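Local coordinates for uncharacterized protein (Bacteroides ovatus, PDB 4FS7) that is of unknown function but probably mediates protein binding outside the cell through a long array of BspA-type leucine-rich repeats, at residues N100-D103 with S104-M107; T151-G154 with D155-A159; E332-K336 with R337-G341. One frame throughout, in Å; residues are numbered along the deposited sequence. Where two conformers were deposited one is given.

Interaction 1: N100-D103 with S104-M107; sequences NIPD and SVKM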
loop_
_atom_site.group_PDB
_atom_site.type_symbol
_atom_site.label_atom_id
_atom_site.label_comp_id
_atom_site.label_asym_id
_atom_site.label_seq_id
_atom_site.Cartn_x
_atom_site.Cartn_y
_atom_site.Cartn_z
ATOM N N ASN A 100 -22.172 12.375 14.097
ATOM C CA ASN A 100 -22.213 11.216 14.979
ATOM C C ASN A 100 -22.839 10.018 14.273
ATOM O O ASN A 100 -23.738 10.181 13.447
ATOM C CB ASN A 100 -23.043 11.535 16.249
ATOM C CG ASN A 100 -24.506 11.724 15.952
ATOM O OD1 ASN A 100 -24.864 12.684 15.241
ATOM N ND2 ASN A 100 -25.358 10.858 16.477
ATOM N N ILE A 101 -22.396 8.828 14.629
ATOM C CA ILE A 101 -22.970 7.593 14.106
ATOM C C ILE A 101 -23.650 6.875 15.258
ATOM O O ILE A 101 -23.013 6.466 16.217
ATOM C CB ILE A 101 -21.933 6.655 13.490
ATOM C CG1 ILE A 101 -21.025 7.411 12.518
ATOM C CG2 ILE A 101 -22.650 5.516 12.755
ATOM C CD1 ILE A 101 -21.783 8.034 11.384
ATOM N N PRO A 102 -24.983 6.705 15.191
ATOM C CA PRO A 102 -25.689 6.028 16.273
ATOM C C PRO A 102 -25.208 4.607 16.542
ATOM O O PRO A 102 -24.735 3.902 15.646
ATOM C CB PRO A 102 -27.144 6.002 15.761
ATOM C CG PRO A 102 -27.232 7.120 14.890
ATOM C CD PRO A 102 -25.925 7.204 14.181
ATOM N N ASP A 103 -25.412 4.186 17.781
ATOM C CA ASP A 103 -24.962 2.901 18.290
ATOM C C ASP A 103 -25.530 1.726 17.553
ATOM O O ASP A 103 -24.916 0.653 17.546
ATOM C CB ASP A 103 -25.280 2.734 19.792
ATOM C CG ASP A 103 -24.394 3.539 20.695
ATOM O OD1 ASP A 103 -23.332 4.032 20.260
ATOM O OD2 ASP A 103 -24.764 3.654 21.894
ATOM N N SER A 104 -26.717 1.862 16.959
ATOM C CA SER A 104 -27.381 0.771 16.255
ATOM C C SER A 104 -26.866 0.527 14.831
ATOM O O SER A 104 -27.247 -0.454 14.193
ATOM C CB SER A 104 -28.901 1.026 16.195
ATOM O OG SER A 104 -29.461 1.037 17.499
ATOM N N VAL A 105 -26.028 1.445 14.304
ATOM C CA VAL A 105 -25.517 1.287 12.933
ATOM C C VAL A 105 -24.437 0.185 12.916
ATOM O O VAL A 105 -23.465 0.265 13.673
ATOM C CB VAL A 105 -24.981 2.600 12.390
ATOM C CG1 VAL A 105 -24.238 2.397 11.062
ATOM C CG2 VAL A 105 -26.136 3.581 12.227
ATOM N N LYS A 106 -24.636 -0.838 12.064
ATOM C CA LYS A 106 -23.767 -2.007 12.021
ATOM C C LYS A 106 -22.772 -1.988 10.853
ATOM O O LYS A 106 -21.766 -2.734 10.876
ATOM C CB LYS A 106 -24.606 -3.284 11.939
ATOM C CG LYS A 106 -25.497 -3.499 13.183
ATOM C CD LYS A 106 -26.655 -4.490 12.988
ATOM C CE LYS A 106 -27.545 -4.591 14.277
ATOM N NZ LYS A 106 -28.040 -3.236 14.830
HETATM N N MSE A 107 -23.043 -1.170 9.855
HETATM C CA MSE A 107 -22.205 -1.125 8.660
HETATM C C MSE A 107 -22.041 0.321 8.191
HETATM O O MSE A 107 -23.009 1.111 8.167
HETATM C CB MSE A 107 -22.824 -1.920 7.527
HETATM C CG MSE A 107 -23.245 -3.342 7.893
HETATM SE SE MSE A 107 -24.107 -4.286 6.440
HETATM C CE MSE A 107 -24.073 -2.790 5.178
HETATM O O HOH W 1 -23.780 -1.211 15.970
#

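Interaction 2: T151-G154 with D155-A159; sequences TVIG and DEAFA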
loop_
_atom_site.group_PDB
_atom_site.type_symbol
_atom_site.label_atom_id
_atom_site.label_comp_id
_atom_site.label_asym_id
_atom_site.label_seq_id
_atom_site.Cartn_x
_atom_site.Cartn_y
_atom_site.Cartn_z
ATOM N N THR A 151 -15.259 -7.115 11.098
ATOM C CA THR A 151 -14.691 -8.280 10.436
ATOM C C THR A 151 -14.220 -8.021 9.014
ATOM O O THR A 151 -13.499 -8.847 8.454
ATOM C CB THR A 151 -15.689 -9.446 10.426
ATOM O OG1 THR A 151 -16.863 -9.066 9.714
ATOM C CG2 THR A 151 -16.059 -9.888 11.860
ATOM N N VAL A 152 -14.640 -6.910 8.425
ATOM C CA VAL A 152 -14.258 -6.526 7.059
ATOM C C VAL A 152 -14.008 -5.040 6.987
ATOM O O VAL A 152 -14.851 -4.265 7.457
ATOM C CB VAL A 152 -15.332 -6.762 6.000
ATOM C CG1 VAL A 152 -14.637 -6.677 4.637
ATOM C CG2 VAL A 152 -16.050 -8.074 6.176
ATOM N N ILE A 153 -12.898 -4.649 6.358
ATOM C CA ILE A 153 -12.639 -3.288 5.999
ATOM C C ILE A 153 -12.282 -3.285 4.542
ATOM O O ILE A 153 -11.300 -3.927 4.132
ATOM C CB ILE A 153 -11.532 -2.619 6.849
ATOM C CG1 ILE A 153 -11.839 -2.692 8.341
ATOM C CG2 ILE A 153 -11.348 -1.167 6.418
ATOM C CD1 ILE A 153 -10.668 -2.227 9.216
ATOM N N GLY A 154 -13.077 -2.614 3.715
ATOM C CA GLY A 154 -12.921 -2.705 2.280
ATOM C C GLY A 154 -11.725 -1.958 1.705
ATOM O O GLY A 154 -11.099 -1.112 2.337
ATOM N N ASP A 155 -11.454 -2.259 0.429
ATOM C CA ASP A 155 -10.387 -1.640 -0.315
ATOM C C ASP A 155 -10.404 -0.132 -0.145
ATOM O O ASP A 155 -11.466 0.512 -0.240
ATOM C CB ASP A 155 -10.538 -1.919 -1.834
ATOM C CG ASP A 155 -10.393 -3.357 -2.233
ATOM O OD1 ASP A 155 -10.095 -4.196 -1.390
ATOM O OD2 ASP A 155 -10.543 -3.610 -3.462
ATOM N N GLU A 156 -9.224 0.448 0.074
ATOM C CA GLU A 156 -9.060 1.900 0.057
ATOM C C GLU A 156 -9.969 2.617 1.074
ATOM O O GLU A 156 -10.215 3.824 0.935
ATOM C CB GLU A 156 -9.242 2.480 -1.349
ATOM C CG GLU A 156 -8.093 2.101 -2.296
ATOM C CD GLU A 156 -8.079 2.866 -3.595
ATOM O OE1 GLU A 156 -8.741 3.918 -3.728
ATOM O OE2 GLU A 156 -7.384 2.413 -4.527
ATOM N N ALA A 157 -10.337 1.946 2.161
ATOM C CA ALA A 157 -11.264 2.571 3.117
ATOM C C ALA A 157 -10.702 3.829 3.759
ATOM O O ALA A 157 -11.468 4.732 4.077
ATOM C CB ALA A 157 -11.692 1.559 4.183
ATOM N N PHE A 158 -9.373 3.894 3.941
ATOM C CA PHE A 158 -8.700 5.029 4.541
ATOM C C PHE A 158 -7.690 5.635 3.578
ATOM O O PHE A 158 -6.744 6.312 3.992
ATOM C CB PHE A 158 -8.054 4.637 5.875
ATOM C CG PHE A 158 -9.069 4.209 6.878
ATOM C CD1 PHE A 158 -9.820 5.176 7.513
ATOM C CD2 PHE A 158 -9.322 2.866 7.141
ATOM C CE1 PHE A 158 -10.817 4.848 8.418
ATOM C CE2 PHE A 158 -10.320 2.526 8.067
ATOM C CZ PHE A 158 -11.059 3.532 8.665
ATOM N N ALA A 159 -7.852 5.393 2.287
ATOM C CA ALA A 159 -6.895 5.967 1.320
ATOM C C ALA A 159 -6.971 7.494 1.339
ATOM O O ALA A 159 -8.073 8.070 1.486
ATOM C CB ALA A 159 -7.161 5.447 -0.077
#

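Interaction 3: E332-K336 with R337-G341; sequences EEIGK and RSFRG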
loop_
_atom_site.group_PDB
_atom_site.type_symbol
_atom_site.label_atom_id
_atom_site.label_comp_id
_atom_site.label_asym_id
_atom_site.label_seq_id
_atom_site.Cartn_x
_atom_site.Cartn_y
_atom_site.Cartn_z
ATOM N N GLU A 332 24.591 -19.628 -12.125
ATOM C CA GLU A 332 24.468 -20.244 -13.446
ATOM C C GLU A 332 24.242 -19.258 -14.588
ATOM O O GLU A 332 24.657 -19.533 -15.711
ATOM C CB GLU A 332 23.314 -21.243 -13.462
ATOM C CG GLU A 332 23.518 -22.416 -12.471
ATOM C CD GLU A 332 22.476 -23.509 -12.570
ATOM O OE1 GLU A 332 21.756 -23.634 -13.595
ATOM O OE2 GLU A 332 22.424 -24.289 -11.593
ATOM N N GLU A 333 23.525 -18.180 -14.345
ATOM C CA GLU A 333 23.116 -17.245 -15.401
ATOM C C GLU A 333 23.153 -15.825 -14.890
ATOM O O GLU A 333 22.713 -15.568 -13.751
ATOM C CB GLU A 333 21.684 -17.535 -15.892
ATOM C CG GLU A 333 21.456 -18.996 -16.318
ATOM C CD GLU A 333 20.049 -19.318 -16.823
ATOM O OE1 GLU A 333 19.266 -18.399 -17.150
ATOM O OE2 GLU A 333 19.718 -20.523 -16.898
ATOM N N ILE A 334 23.627 -14.932 -15.753
ATOM C CA ILE A 334 23.524 -13.498 -15.591
ATOM C C ILE A 334 22.651 -12.994 -16.733
ATOM O O ILE A 334 22.942 -13.293 -17.882
ATOM C CB ILE A 334 24.966 -12.785 -15.684
ATOM C CG1 ILE A 334 25.852 -13.227 -14.501
ATOM C CG2 ILE A 334 24.846 -11.274 -15.745
ATOM C CD1 ILE A 334 27.365 -12.862 -14.649
ATOM N N GLY A 335 21.573 -12.288 -16.427
ATOM C CA GLY A 335 20.616 -11.880 -17.424
ATOM C C GLY A 335 20.985 -10.729 -18.315
ATOM O O GLY A 335 22.033 -10.096 -18.206
ATOM N N LYS A 336 20.125 -10.511 -19.307
ATOM C CA LYS A 336 20.255 -9.373 -20.214
ATOM C C LYS A 336 20.340 -8.080 -19.412
ATOM O O LYS A 336 19.530 -7.865 -18.497
ATOM C CB LYS A 336 19.032 -9.355 -21.148
ATOM C CG LYS A 336 18.947 -8.147 -22.048
ATOM C CD LYS A 336 17.804 -8.239 -23.066
ATOM C CE LYS A 336 17.797 -7.065 -24.011
ATOM N NZ LYS A 336 16.739 -7.210 -25.042
ATOM N N ARG A 337 21.311 -7.226 -19.708
ATOM C CA ARG A 337 21.443 -5.902 -19.087
ATOM C C ARG A 337 21.529 -5.997 -17.568
ATOM O O ARG A 337 21.301 -5.011 -16.887
ATOM C CB ARG A 337 20.298 -5.001 -19.516
ATOM C CG ARG A 337 20.416 -4.549 -20.967
ATOM C CD ARG A 337 19.143 -3.883 -21.532
ATOM N NE ARG A 337 18.736 -2.719 -20.750
ATOM C CZ ARG A 337 17.802 -1.873 -21.168
ATOM N NH1 ARG A 337 17.183 -2.062 -22.326
ATOM N NH2 ARG A 337 17.430 -0.861 -20.404
ATOM N N SER A 338 21.979 -7.127 -17.004
ATOM C CA SER A 338 21.944 -7.227 -15.541
ATOM C C SER A 338 22.799 -6.243 -14.792
ATOM O O SER A 338 22.448 -5.881 -13.672
ATOM C CB SER A 338 22.271 -8.661 -15.086
ATOM O OG SER A 338 21.243 -9.599 -15.384
ATOM N N PHE A 339 23.929 -5.817 -15.391
ATOM C CA PHE A 339 24.794 -4.797 -14.804
ATOM C C PHE A 339 24.964 -3.623 -15.767
ATOM O O PHE A 339 25.924 -2.883 -15.665
ATOM C CB PHE A 339 26.160 -5.405 -14.400
ATOM C CG PHE A 339 26.038 -6.455 -13.326
ATOM C CD1 PHE A 339 26.053 -6.073 -11.987
ATOM C CD2 PHE A 339 25.863 -7.777 -13.617
ATOM C CE1 PHE A 339 25.922 -7.029 -11.001
ATOM C CE2 PHE A 339 25.721 -8.755 -12.614
ATOM C CZ PHE A 339 25.769 -8.361 -11.307
ATOM N N ARG A 340 23.989 -3.388 -16.634
ATOM C CA ARG A 340 24.104 -2.308 -17.572
ATOM C C ARG A 340 24.199 -0.999 -16.808
ATOM O O ARG A 340 23.438 -0.716 -15.873
ATOM C CB ARG A 340 22.917 -2.259 -18.536
ATOM C CG ARG A 340 22.934 -1.001 -19.436
ATOM C CD ARG A 340 21.906 -1.028 -20.529
ATOM N NE ARG A 340 22.041 0.155 -21.380
ATOM C CZ ARG A 340 21.291 1.236 -21.341
ATOM N NH1 ARG A 340 20.312 1.379 -20.455
ATOM N NH2 ARG A 340 21.561 2.219 -22.174
ATOM N N GLY A 341 25.105 -0.129 -17.245
ATOM C CA GLY A 341 25.210 1.181 -16.668
ATOM C C GLY A 341 25.765 1.216 -15.260
ATOM O O GLY A 341 25.654 2.237 -14.572
#

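Interaction 1: N100-D103 with S104-M107
I101, with chi1 -49°, and V105, with chi1 171°, each place a methyl anti to the backbone N, CG2 in the isoleucine and CG1 in the valine. The I101 methyl CG2 then rests against the fork of the valine, 3.8 Å from V105 CB and 3.9 Å from V105 CG1, the two side chains meeting at a slant. The other valine branch, CG2, lies 4.1 Å from CD of the P102 ring. Both branched residues fit this place because they are short, rigid and apolar, and I101 also packs on F113, I122 and P125 on the inner side of the coil.

The chain reverses here in a type I beta turn from P102 to V105, the bend that leads from strand 98-99 into strand 107-108 within one coil of a leucine-rich-repeat solenoid. Proline suits its first position, and the turn is closed by V105 N to P102 O at 3.1 Å, the N-H nearly straight at 165° but coming from above the carbonyl plane. On the outer side the bend is polar. D103 is exposed, its CB pointing away from S104-M107, a water donates to both D103 O and V105 O at 2.7 Å each, and the long K106 chain folds back at its last torsion so that NZ donates to S104 O at 3.0 Å.

Interaction 2: T151-G154 with D155-A159
The CG2 methyl of I153 carries this contact, reaching two residues of the loop that follows its strand. With chi1 at -56° the longer CG1 branch lies beside the isoleucine's own N, and CG2 is left facing the loop, 3.5 Å from A157 CB and 4.2 Å from F158 CE2. Alanine suits the first site: its one methyl points back at the strand, and A157 CB also lies 3.3 Å from G154 O. I131 of the preceding coil touches both I153 and A157. F158 brings its ring back toward I153, with CG trans to its own carbonyl carbon (chi1 -63°), and the two side chains meet at about a right angle, the methyl approaching the ring obliquely. The same ring lies nearly parallel to that of F136, which it touches.

The polar side chains turn outward. The D155 CB points away from the strand, and the side chain touches H177; E156, extended through chi2, carries OE1 to a salt bridge with K137.

The backbone makes this possible by bending twice. A type II beta turn from G154 to A157, with E156 in a left-handed conformation, is closed by a weak bond from A157 N to G154 O (3.2 Å). A type I turn from E156 to A159 follows at once. Strand, glycine, double turn and inward phenylalanine together form the corner of a BspA-type leucine-rich repeat, where the coil leaves its short parallel strand.

Interaction 3: E332-K336 with R337-G341
The tight part of this contact gathers round I334, whose CG2 methyl touches both S338 and F339. With chi1 at -65° the isoleucine sends CG2 toward the loop, 3.7 Å from S338 CB, and the same methyl meets F339 at the ring edge, near the ring plane, 4.1 Å from CE2. A branched apolar residue suits this inward place, where L327, F350 and L354 also cover it. F339 in turn lies nearly parallel to the rings of F316 and F362, so that it belongs to a row of phenylalanines passing through neighbouring coils.

S338 is small enough to pack against the I334 methyl, with S338 CB 3.4 Å from G335 O. Its buried hydroxyl is satisfied by a hydrogen bond with G312 O of the coil before. The lack of a side chain at G335 probably leaves room for that hydroxyl.

These residues occupy a type II beta turn from G335 to S338, which ends the strand 333-334 of a BspA-type leucine-rich repeat; R337 takes the left-handed conformation at its third position. The closing bond, S338 N to G335 O, is 3.2 Å long and bent to 146°, with the donor well above the carbonyl plane. A type I turn from R337 to R340 overlaps it.

The outer side is looser. K336 and R337 run alongside each other in the same direction, touching through their CG atoms at 4.0 Å, and beyond this they part. The exposed, fully extended lysine passes by E313, a place that suits a long, flexible cation. R337 bends at chi3, and its NE forms a salt bridge with E317, whose other oxygen pairs with R340. K336 NZ and R337 NH1 stay 5.8 Å apart, and E317 probably offsets the charge of R337.

The three contacts follow one another along the solenoid. Interactions 1 and 2 have centres about 17 Å apart and border the same parallel sheet: 104-107 runs into its edge strand 107-108, and 151-154 carries the opposite edge strand, 152-153. Interaction 3 lies about 41 Å from interaction 2 between centres and builds on a separate parallel sheet. Interaction 1 enters a strand, whereas interactions 2 and 3 leave one by the same pair of turns. A buried isoleucine uses its CG2 methyl throughout, on valine in the first and on phenylalanine plus alanine or serine in the others. Interactions 1 and 2 are buried; interaction 3, only partly so, adds a lysine and two arginines, the arginines paired with E317.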